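Local coordinates for protein OXA-46 oxacillinase (Pseudomonas aeruginosa, PDB 3IF6) that acts as a class D serine beta-lactamase, probably hydrolysing beta-lactams to substituted beta-amino acids, and is associated with antibiotic resistance, at residues B[43-48]-B[170-175]; B[76-81]-B[157-162]; B[196-201]-B[206-211]; B[231-236]-B[255-260]. One frame throughout, in Å; residues are numbered along the deposited sequence.

Interaction 1. Residues B[43-48]-B[170-175]; sequences AIVIAD and EQILFL
I172 pushes its branched side chain from the helix into the groove between V45 and A47, two side chains that rise from the same face of the strand. The branch divides the work. With CG1 beside the backbone N (chi1 -58°), CG2 is left anti to it and comes down on A47, I172 CG2 lying 3.7 Å from A47 CB, while the longer arm runs over V45, where I172 CG1 meets V45 CG1 at 3.6 Å. The arm ends hard against the strand itself, I172 CD1 sitting 3.3 Å from V45 O. The packing is therefore tight, but narrow: a single helix residue spans two strand residues, and A234 of the adjoining strand 229-238 also touches I172. The helix loosens outward from here. L173, next in sequence, is exposed to solvent, and the partly exposed E170 sends its carboxylate to R67 in a salt bridge, well away from the strand. A168, H169 and R176 of the same helix extend the seam along V45 and A47. No hydrogen bond crosses between the segments, so the contact between them rests on dispersion and the exclusion of water.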
# COMPACT_ATOMS: atom_id res chain seq x y z
N ALA B 43 -9.48 15.08 20.89
CA ALA B 43 -8.26 15.76 20.48
C ALA B 43 -7.72 15.21 19.17
O ALA B 43 -7.83 14.03 18.87
CB ALA B 43 -7.18 15.66 21.58
N ILE B 44 -7.10 16.10 18.39
CA ILE B 44 -6.35 15.70 17.22
C ILE B 44 -4.98 16.39 17.21
O ILE B 44 -4.87 17.55 17.58
CB ILE B 44 -7.15 15.99 15.92
CG1 ILE B 44 -6.52 15.28 14.70
CG2 ILE B 44 -7.31 17.49 15.71
CD1 ILE B 44 -7.46 15.10 13.52
N VAL B 45 -3.94 15.65 16.83
CA VAL B 45 -2.69 16.22 16.37
C VAL B 45 -2.57 15.94 14.88
O VAL B 45 -2.57 14.77 14.46
CB VAL B 45 -1.49 15.60 17.06
CG1 VAL B 45 -0.22 16.22 16.53
CG2 VAL B 45 -1.56 15.76 18.56
N ILE B 46 -2.46 16.97 14.06
CA ILE B 46 -1.98 16.72 12.71
C ILE B 46 -0.66 17.38 12.29
O ILE B 46 -0.55 18.62 12.24
CB ILE B 46 -3.07 16.72 11.59
CG1 ILE B 46 -2.52 17.33 10.30
CG2 ILE B 46 -4.41 17.27 12.07
CD1 ILE B 46 -2.70 18.76 10.20
N ALA B 47 0.33 16.51 12.00
CA ALA B 47 1.64 16.87 11.49
C ALA B 47 1.68 16.93 9.97
O ALA B 47 1.99 15.94 9.32
CB ALA B 47 2.68 15.89 12.01
N ASP B 48 1.45 18.09 9.39
CA ASP B 48 1.47 18.26 7.96
C ASP B 48 2.86 18.60 7.45
O ASP B 48 3.42 19.60 7.79
CB ASP B 48 0.47 19.33 7.54
CG ASP B 48 0.55 19.62 6.12
OD1 ASP B 48 1.55 19.23 5.55
OD2 ASP B 48 -0.36 20.20 5.57
N GLU B 170 2.38 11.34 20.82
CA GLU B 170 3.26 10.20 20.81
C GLU B 170 2.96 9.25 19.63
O GLU B 170 3.88 8.65 19.07
CB GLU B 170 3.19 9.47 22.14
CG GLU B 170 3.77 10.25 23.31
CD GLU B 170 3.98 9.40 24.55
OE1 GLU B 170 3.03 8.72 25.00
OE2 GLU B 170 5.11 9.41 25.08
N GLN B 171 1.67 9.17 19.23
CA GLN B 171 1.24 8.39 18.06
C GLN B 171 1.92 8.99 16.85
O GLN B 171 2.42 8.27 15.99
CB GLN B 171 -0.28 8.38 17.85
CG GLN B 171 -1.09 7.62 18.92
CD GLN B 171 -1.25 6.10 18.67
OE1 GLN B 171 -0.38 5.45 18.09
NE2 GLN B 171 -2.36 5.55 19.16
N ILE B 172 1.99 10.31 16.82
CA ILE B 172 2.59 11.02 15.69
C ILE B 172 4.10 10.73 15.53
O ILE B 172 4.55 10.46 14.42
CB ILE B 172 2.34 12.53 15.76
CG1 ILE B 172 0.82 12.81 15.79
CG2 ILE B 172 3.09 13.26 14.59
CD1 ILE B 172 0.16 12.89 14.45
N LEU B 173 4.83 10.80 16.64
CA LEU B 173 6.24 10.47 16.71
C LEU B 173 6.51 9.06 16.18
O LEU B 173 7.30 8.92 15.25
CB LEU B 173 6.78 10.56 18.16
CG LEU B 173 6.74 11.86 18.98
CD1 LEU B 173 7.28 11.62 20.38
CD2 LEU B 173 7.48 13.02 18.30
N PHE B 174 5.88 8.05 16.78
CA PHE B 174 6.04 6.64 16.38
C PHE B 174 5.80 6.44 14.89
O PHE B 174 6.57 5.76 14.23
CB PHE B 174 5.13 5.70 17.18
CG PHE B 174 5.11 4.28 16.64
CD1 PHE B 174 6.16 3.39 16.93
CD2 PHE B 174 4.06 3.85 15.82
CE1 PHE B 174 6.15 2.08 16.41
CE2 PHE B 174 4.04 2.56 15.30
CZ PHE B 174 5.09 1.67 15.59
N LEU B 175 4.75 7.05 14.37
CA LEU B 175 4.34 6.88 12.99
C LEU B 175 5.32 7.52 12.05
O LEU B 175 5.60 6.96 10.98
CB LEU B 175 2.95 7.45 12.73
CG LEU B 175 1.73 6.84 13.38
CD1 LEU B 175 0.58 7.83 13.27
CD2 LEU B 175 1.38 5.51 12.74

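Interaction 2. Residues B[76-81]-B[157-162]; sequences IPHTLF and DYWIDG
H78 is the first residue of 76-81 to meet the loop, bringing the carbon between its two ring nitrogens up to the six-membered ring of W159. H78 CE1 stands over one face of the indole, 3.5 Å from W159 CZ3. The two rings are tilted at 55° with centroids 4.8 Å apart. On the far face of the indole lies the loop's own D157 CA, so the tryptophan is held on both faces. The hydroxyl oxygen of Y158 lies loosely over one face of the imidazole, with Y158 OH 4.2 Å from H78 NE2. One turn further on, F81 offers its edge to the same hydroxyl, F81 CE2 lying 3.9 Å from Y158 OH near the plane of the phenyl ring. That hydroxyl is buried and has no polar partner in the model. F74 adds another ring against both H78 and Y158. W159 also bonds through its backbone to A71, and its side chain comes within about 6 Å of S72, the predicted acyl-ester serine. An aromatic loop over the helix that starts at K75, last residue of the Ser-x-x-Lys motif begun by S72, is consistent with the omega loop of class D beta-lactamases, whose tryptophan flanks the active-site lysine.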
# COMPACT_ATOMS: atom_id res chain seq x y z
N ILE B 76 -0.09 -2.01 14.76
CA ILE B 76 1.12 -1.49 14.04
C ILE B 76 2.48 -1.90 14.69
O ILE B 76 3.23 -2.69 14.09
CB ILE B 76 1.01 0.03 13.81
CG1 ILE B 76 -0.32 0.33 13.10
CG2 ILE B 76 2.21 0.53 13.00
CD1 ILE B 76 -0.75 1.77 13.12
N PRO B 77 2.80 -1.40 15.90
CA PRO B 77 4.05 -1.93 16.50
C PRO B 77 4.01 -3.46 16.74
O PRO B 77 5.03 -4.16 16.53
CB PRO B 77 4.15 -1.19 17.85
CG PRO B 77 2.74 -0.63 18.13
CD PRO B 77 2.14 -0.38 16.76
N HIS B 78 2.85 -3.98 17.13
CA HIS B 78 2.74 -5.39 17.45
C HIS B 78 3.16 -6.30 16.29
O HIS B 78 3.77 -7.34 16.54
CB HIS B 78 1.35 -5.79 17.95
CG HIS B 78 1.39 -6.91 18.95
ND1 HIS B 78 0.28 -7.32 19.66
CD2 HIS B 78 2.43 -7.65 19.42
CE1 HIS B 78 0.63 -8.29 20.49
NE2 HIS B 78 1.93 -8.52 20.36
N THR B 79 2.85 -5.90 15.06
CA THR B 79 3.13 -6.71 13.88
C THR B 79 4.64 -6.75 13.59
O THR B 79 5.21 -7.81 13.29
CB THR B 79 2.26 -6.28 12.66
OG1 THR B 79 0.88 -6.40 13.01
CG2 THR B 79 2.51 -7.15 11.45
N LEU B 80 5.28 -5.59 13.70
CA LEU B 80 6.75 -5.48 13.75
C LEU B 80 7.38 -6.40 14.83
O LEU B 80 8.32 -7.15 14.51
CB LEU B 80 7.16 -4.02 13.97
CG LEU B 80 6.70 -2.99 12.91
CD1 LEU B 80 6.78 -1.56 13.45
CD2 LEU B 80 7.46 -3.09 11.61
N PHE B 81 6.88 -6.38 16.07
CA PHE B 81 7.40 -7.29 17.12
C PHE B 81 7.30 -8.74 16.66
O PHE B 81 8.26 -9.50 16.75
CB PHE B 81 6.65 -7.19 18.48
CG PHE B 81 6.68 -5.83 19.15
CD1 PHE B 81 7.25 -4.73 18.55
CD2 PHE B 81 6.05 -5.66 20.38
CE1 PHE B 81 7.22 -3.47 19.17
CE2 PHE B 81 6.04 -4.41 21.01
CZ PHE B 81 6.62 -3.32 20.41
N ASP B 157 -3.41 -8.87 27.82
CA ASP B 157 -3.49 -8.04 26.60
C ASP B 157 -3.12 -6.59 26.94
O ASP B 157 -4.00 -5.70 27.10
CB ASP B 157 -4.89 -8.12 25.97
CG ASP B 157 -5.21 -9.51 25.35
OD1 ASP B 157 -6.19 -9.61 24.56
OD2 ASP B 157 -4.52 -10.51 25.65
N TYR B 158 -1.82 -6.33 27.06
CA TYR B 158 -1.35 -5.07 27.65
C TYR B 158 -1.69 -3.79 26.85
O TYR B 158 -1.66 -2.69 27.39
CB TYR B 158 0.14 -5.14 27.94
CG TYR B 158 1.01 -5.36 26.72
CD1 TYR B 158 1.49 -4.29 25.99
CD2 TYR B 158 1.38 -6.66 26.32
CE1 TYR B 158 2.29 -4.49 24.88
CE2 TYR B 158 2.17 -6.87 25.19
CZ TYR B 158 2.63 -5.77 24.50
OH TYR B 158 3.43 -5.96 23.40
N TRP B 159 -2.03 -3.98 25.57
CA TRP B 159 -2.32 -2.90 24.67
C TRP B 159 -3.78 -2.40 24.77
O TRP B 159 -4.11 -1.36 24.22
CB TRP B 159 -2.01 -3.40 23.26
CG TRP B 159 -2.74 -4.71 22.92
CD1 TRP B 159 -4.00 -4.82 22.41
CD2 TRP B 159 -2.27 -6.06 23.10
NE1 TRP B 159 -4.34 -6.13 22.26
CE2 TRP B 159 -3.30 -6.92 22.67
CE3 TRP B 159 -1.07 -6.62 23.56
CZ2 TRP B 159 -3.17 -8.33 22.70
CZ3 TRP B 159 -0.95 -8.01 23.60
CH2 TRP B 159 -1.98 -8.85 23.15
N ILE B 160 -4.65 -3.13 25.46
CA ILE B 160 -6.04 -2.71 25.68
C ILE B 160 -6.52 -2.77 27.18
O ILE B 160 -7.55 -2.16 27.55
CB ILE B 160 -7.04 -3.53 24.76
CG1 ILE B 160 -8.39 -2.79 24.58
CG2 ILE B 160 -7.21 -4.97 25.26
CD1 ILE B 160 -9.18 -3.22 23.36
N ASP B 161 -5.79 -3.50 28.02
CA ASP B 161 -6.23 -3.73 29.43
C ASP B 161 -5.84 -2.60 30.41
O ASP B 161 -6.18 -2.65 31.59
CB ASP B 161 -5.74 -5.10 29.96
CG ASP B 161 -4.23 -5.14 30.24
OD1 ASP B 161 -3.53 -4.13 30.08
OD2 ASP B 161 -3.71 -6.19 30.62
N GLY B 162 -5.09 -1.61 29.91
CA GLY B 162 -4.73 -0.43 30.68
C GLY B 162 -3.25 -0.37 30.95
O GLY B 162 -2.70 0.71 31.22

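Interaction 3. Residues B[196-201]-B[206-211]; sequences LMITEA and ILRAKT. With EDO (1,2-ethanediol), chain J.
M197 O receives the amide of A209 at 3.0 Å (M197 O to A209 N), and R208 CA adds a C-H...O contact to the same oxygen. Further along, T199 N gives its hydrogen to L207 O at 3.0 Å, and L207 N returns one to E200 O, also 3.0 Å but bent, with 137° at the hydrogen. T199 and E200 thus both face L207: a classic beta bulge in the antiparallel hairpin of strands 198-201 and 206-213. Beyond the bulge the register has moved by one residue, and A201 pairs with I206. T199 holds its hydroxyl between the backbone N and the carbonyl carbon (chi1 74°), which brings T199 OG1 to 3.4 Å from L207 CD2. L207 also packs against E200 CB, while E200 sends OE1 on to R254 in a salt bridge.

Three nitrogens of R208 have partners: NE is in a salt bridge with E225, NH1 bonds K194 O, and NH2 pairs with an acidic side chain of the neighbouring subunit; the A201 backbone also hydrogen-bonds to that subunit. I206 CG2 sits 3.9 Å above the centre of the R208 guanidinium plane, and I198 lies alongside the arginine. A209 O accepts a weak bond from ethanediol O2. K210 and T211, which open the Lys-Thr-Gly motif of serine beta-lactamases, bond a tartrate through NZ and OG1.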
# COMPACT_ATOMS: atom_id res chain seq x y z
N LEU B 196 0.18 -3.08 5.12
CA LEU B 196 -0.95 -3.58 5.84
C LEU B 196 -1.86 -2.49 6.33
O LEU B 196 -3.04 -2.73 6.47
CB LEU B 196 -0.46 -4.47 6.98
CG LEU B 196 0.40 -5.63 6.48
CD1 LEU B 196 1.00 -6.37 7.65
CD2 LEU B 196 -0.45 -6.54 5.62
N MET B 197 -1.33 -1.28 6.52
CA MET B 197 -2.09 -0.10 6.95
C MET B 197 -2.96 0.56 5.91
O MET B 197 -3.82 1.39 6.26
CB MET B 197 -1.15 0.95 7.51
CG MET B 197 -0.55 0.52 8.84
SD MET B 197 0.76 1.59 9.39
CE MET B 197 -0.20 3.12 9.67
N ILE B 198 -2.76 0.21 4.64
CA ILE B 198 -3.53 0.85 3.57
C ILE B 198 -5.03 0.62 3.74
O ILE B 198 -5.52 -0.52 3.74
CB ILE B 198 -3.07 0.38 2.14
CG1 ILE B 198 -1.61 0.78 1.89
CG2 ILE B 198 -4.05 0.93 1.05
CD1 ILE B 198 -0.89 -0.14 0.98
N THR B 199 -5.77 1.72 3.89
CA THR B 199 -7.21 1.60 3.91
C THR B 199 -7.84 2.15 2.64
O THR B 199 -8.99 1.87 2.35
CB THR B 199 -7.84 2.28 5.18
OG1 THR B 199 -7.79 3.70 5.04
CG2 THR B 199 -7.05 1.90 6.38
N GLU B 200 -7.09 2.97 1.91
CA GLU B 200 -7.65 3.68 0.74
C GLU B 200 -6.50 4.30 0.01
O GLU B 200 -5.47 4.54 0.61
CB GLU B 200 -8.59 4.79 1.15
CG GLU B 200 -9.71 5.03 0.16
CD GLU B 200 -10.62 6.19 0.54
OE1 GLU B 200 -10.83 6.45 1.77
OE2 GLU B 200 -11.19 6.82 -0.39
N ALA B 201 -6.67 4.50 -1.30
CA ALA B 201 -5.66 5.16 -2.14
C ALA B 201 -6.29 5.66 -3.43
O ALA B 201 -7.33 5.17 -3.85
CB ALA B 201 -4.48 4.24 -2.43
N ILE B 206 -1.87 8.02 -0.91
CA ILE B 206 -2.10 6.78 -0.17
C ILE B 206 -2.43 7.02 1.30
O ILE B 206 -1.59 7.55 2.04
CB ILE B 206 -0.94 5.78 -0.34
CG1 ILE B 206 -0.74 5.50 -1.85
CG2 ILE B 206 -1.24 4.53 0.42
CD1 ILE B 206 0.63 5.08 -2.25
N LEU B 207 -3.65 6.62 1.68
CA LEU B 207 -4.14 6.62 3.07
C LEU B 207 -3.77 5.35 3.85
O LEU B 207 -4.23 4.27 3.52
CB LEU B 207 -5.65 6.84 3.12
CG LEU B 207 -6.28 6.85 4.53
CD1 LEU B 207 -5.63 7.87 5.54
CD2 LEU B 207 -7.78 7.03 4.48
N ARG B 208 -2.92 5.52 4.87
CA ARG B 208 -2.44 4.43 5.77
C ARG B 208 -2.84 4.71 7.24
O ARG B 208 -2.24 5.57 7.87
CB ARG B 208 -0.92 4.28 5.68
CG ARG B 208 -0.34 4.09 4.28
CD ARG B 208 1.17 3.91 4.34
NE ARG B 208 1.80 4.20 3.06
CZ ARG B 208 2.13 3.30 2.12
NH1 ARG B 208 1.91 2.00 2.29
NH2 ARG B 208 2.70 3.73 1.00
N ALA B 209 -3.81 3.94 7.77
CA ALA B 209 -4.45 4.24 9.04
C ALA B 209 -4.96 2.98 9.74
O ALA B 209 -5.08 1.94 9.11
CB ALA B 209 -5.62 5.23 8.83
N LYS B 210 -5.22 3.12 11.06
CA LYS B 210 -5.78 2.10 11.93
C LYS B 210 -6.74 2.77 12.95
O LYS B 210 -6.39 3.78 13.58
CB LYS B 210 -4.66 1.39 12.67
CG LYS B 210 -5.07 0.14 13.43
CD LYS B 210 -5.57 -0.93 12.47
CE LYS B 210 -6.48 -1.86 13.19
NZ LYS B 210 -7.88 -1.59 12.88
N THR B 211 -7.96 2.24 13.05
CA THR B 211 -8.94 2.73 13.99
C THR B 211 -8.67 2.04 15.32
O THR B 211 -8.04 0.99 15.37
CB THR B 211 -10.41 2.51 13.49
OG1 THR B 211 -10.62 1.13 13.19
CG2 THR B 211 -10.73 3.33 12.25
C1 EDO J . -6.43 -1.90 7.79
O1 EDO J . -5.16 -2.38 7.37
C2 EDO J . -6.18 -0.82 8.81
O2 EDO J . -7.34 0.02 8.74

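Interaction 4. Residues B[231-236]-B[255-260]; sequences VFFALN and AILRSI
L257 reaches down from the C-terminal helix with both methyls, CD2 toward V231 and CD1 over the ring of F233. V231 and L257 run antiparallel alongside each other, V231 CG1 coming 4.0 Å from L257 CD2. F233 takes the crowded position between N and carbonyl carbon (chi1 60°), which stands the phenyl ring up beside the leucine. The side chains cross at about a right angle, and L257 CD1 lies 4.1 Å above one face of the F233 ring, offset toward the rim. This is helix 247-259 laid on one face of the central sheet of the penicillin-recognising serine enzyme fold; on the other face, F232 and A234 of the same strand meet helix 168-179. Where helical backbone angles give out, I260 swings CG1 in between N and carbonyl carbon (chi1 61°), and its CD1 meets V231 CG1 tip to tip at 4.2 Å. I256 O there takes two bonds, one from I260 N and one from S259 OG, the latter 2.8 Å away in the carbonyl plane, on a lone pair.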
# COMPACT_ATOMS: atom_id res chain seq x y z
N VAL B 231 0.90 13.83 5.45
CA VAL B 231 0.15 14.46 6.53
C VAL B 231 -0.16 13.38 7.57
O VAL B 231 -1.00 12.51 7.34
CB VAL B 231 -1.13 15.17 5.99
CG1 VAL B 231 -1.83 15.94 7.09
CG2 VAL B 231 -0.76 16.13 4.89
N PHE B 232 0.56 13.37 8.68
CA PHE B 232 0.23 12.48 9.80
C PHE B 232 -1.01 12.98 10.53
O PHE B 232 -1.34 14.17 10.41
CB PHE B 232 1.43 12.31 10.74
CG PHE B 232 2.65 11.75 10.05
CD1 PHE B 232 3.51 12.58 9.32
CD2 PHE B 232 2.93 10.38 10.08
CE1 PHE B 232 4.64 12.06 8.67
CE2 PHE B 232 4.04 9.86 9.44
CZ PHE B 232 4.90 10.72 8.73
N PHE B 233 -1.71 12.07 11.21
CA PHE B 233 -2.88 12.41 12.05
C PHE B 233 -3.00 11.43 13.20
O PHE B 233 -2.54 10.30 13.11
CB PHE B 233 -4.20 12.54 11.27
CG PHE B 233 -4.62 11.29 10.54
CD1 PHE B 233 -5.43 10.35 11.16
CD2 PHE B 233 -4.20 11.07 9.20
CE1 PHE B 233 -5.82 9.17 10.47
CE2 PHE B 233 -4.58 9.90 8.51
CZ PHE B 233 -5.39 8.95 9.15
N ALA B 234 -3.55 11.90 14.30
CA ALA B 234 -3.80 11.11 15.47
C ALA B 234 -4.91 11.83 16.23
O ALA B 234 -4.69 12.92 16.79
CB ALA B 234 -2.58 10.99 16.30
N LEU B 235 -6.09 11.23 16.18
CA LEU B 235 -7.29 11.72 16.82
C LEU B 235 -7.67 10.72 17.90
O LEU B 235 -7.45 9.52 17.72
CB LEU B 235 -8.44 11.91 15.80
CG LEU B 235 -9.91 11.95 16.32
CD1 LEU B 235 -10.83 12.92 15.57
CD2 LEU B 235 -10.57 10.56 16.44
N ASN B 236 -8.16 11.21 19.04
CA ASN B 236 -8.99 10.42 19.93
C ASN B 236 -10.28 11.12 20.39
O ASN B 236 -10.44 12.34 20.26
CB ASN B 236 -8.21 9.68 21.05
CG ASN B 236 -7.44 10.61 22.00
OD1 ASN B 236 -6.22 10.49 22.15
ND2 ASN B 236 -8.15 11.51 22.67
N ALA B 255 -12.90 15.42 8.01
CA ALA B 255 -13.35 16.80 7.79
C ALA B 255 -12.21 17.81 8.00
O ALA B 255 -12.04 18.76 7.22
CB ALA B 255 -14.56 17.14 8.64
N ILE B 256 -11.43 17.60 9.06
CA ILE B 256 -10.22 18.38 9.29
C ILE B 256 -9.21 18.17 8.13
O ILE B 256 -8.80 19.15 7.50
CB ILE B 256 -9.64 18.07 10.68
CG1 ILE B 256 -10.68 18.43 11.75
CG2 ILE B 256 -8.29 18.78 10.90
CD1 ILE B 256 -10.37 17.89 13.15
N LEU B 257 -8.84 16.92 7.81
CA LEU B 257 -7.97 16.66 6.66
C LEU B 257 -8.45 17.33 5.38
O LEU B 257 -7.62 17.86 4.63
CB LEU B 257 -7.74 15.18 6.41
CG LEU B 257 -7.06 14.35 7.50
CD1 LEU B 257 -7.33 12.87 7.22
CD2 LEU B 257 -5.56 14.65 7.70
N ARG B 258 -9.75 17.33 5.12
CA ARG B 258 -10.25 18.02 3.93
C ARG B 258 -10.12 19.56 4.00
O ARG B 258 -9.74 20.17 3.01
CB ARG B 258 -11.66 17.56 3.51
CG ARG B 258 -11.65 16.41 2.45
CD ARG B 258 -13.03 16.07 1.85
NE ARG B 258 -13.96 15.65 2.90
CZ ARG B 258 -14.31 14.40 3.19
NH1 ARG B 258 -13.87 13.38 2.46
NH2 ARG B 258 -15.15 14.17 4.21
N SER B 259 -10.39 20.17 5.15
CA SER B 259 -10.22 21.63 5.31
C SER B 259 -8.77 22.13 5.01
O SER B 259 -8.60 23.15 4.32
CB SER B 259 -10.73 22.13 6.66
OG SER B 259 -9.88 21.74 7.72
N ILE B 260 -7.75 21.41 5.48
CA ILE B 260 -6.37 21.74 5.10
C ILE B 260 -6.00 21.16 3.73
O ILE B 260 -4.83 21.16 3.34
CB ILE B 260 -5.32 21.34 6.16
CG1 ILE B 260 -5.33 19.82 6.41
CG2 ILE B 260 -5.50 22.17 7.45
CD1 ILE B 260 -4.27 19.33 7.35

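Overall arrangement
Interactions 1, 3 and 4 all bear on one mixed sheet. Interactions 1 and 4 cover neighbouring strands from opposite faces, each with a helix, mainly by apolar side chains and with no hydrogen bond across; V45 and A43 tie the strands together through backbone bonds to A234 and N236. Interaction 3 lies at the sheet's edge in this chain, where 198-201 is outermost: backbone hydrogen bonds hold it, and R208 and A201 reach a neighbouring subunit, while L207 and A209 pack on F233 of interaction 4. Interaction 2, aromatic and loop-made, belongs to the helical part, about 24 Å from interaction 4 between centres. I76, among others, links it to F174 and M197. All four contacts are largely buried.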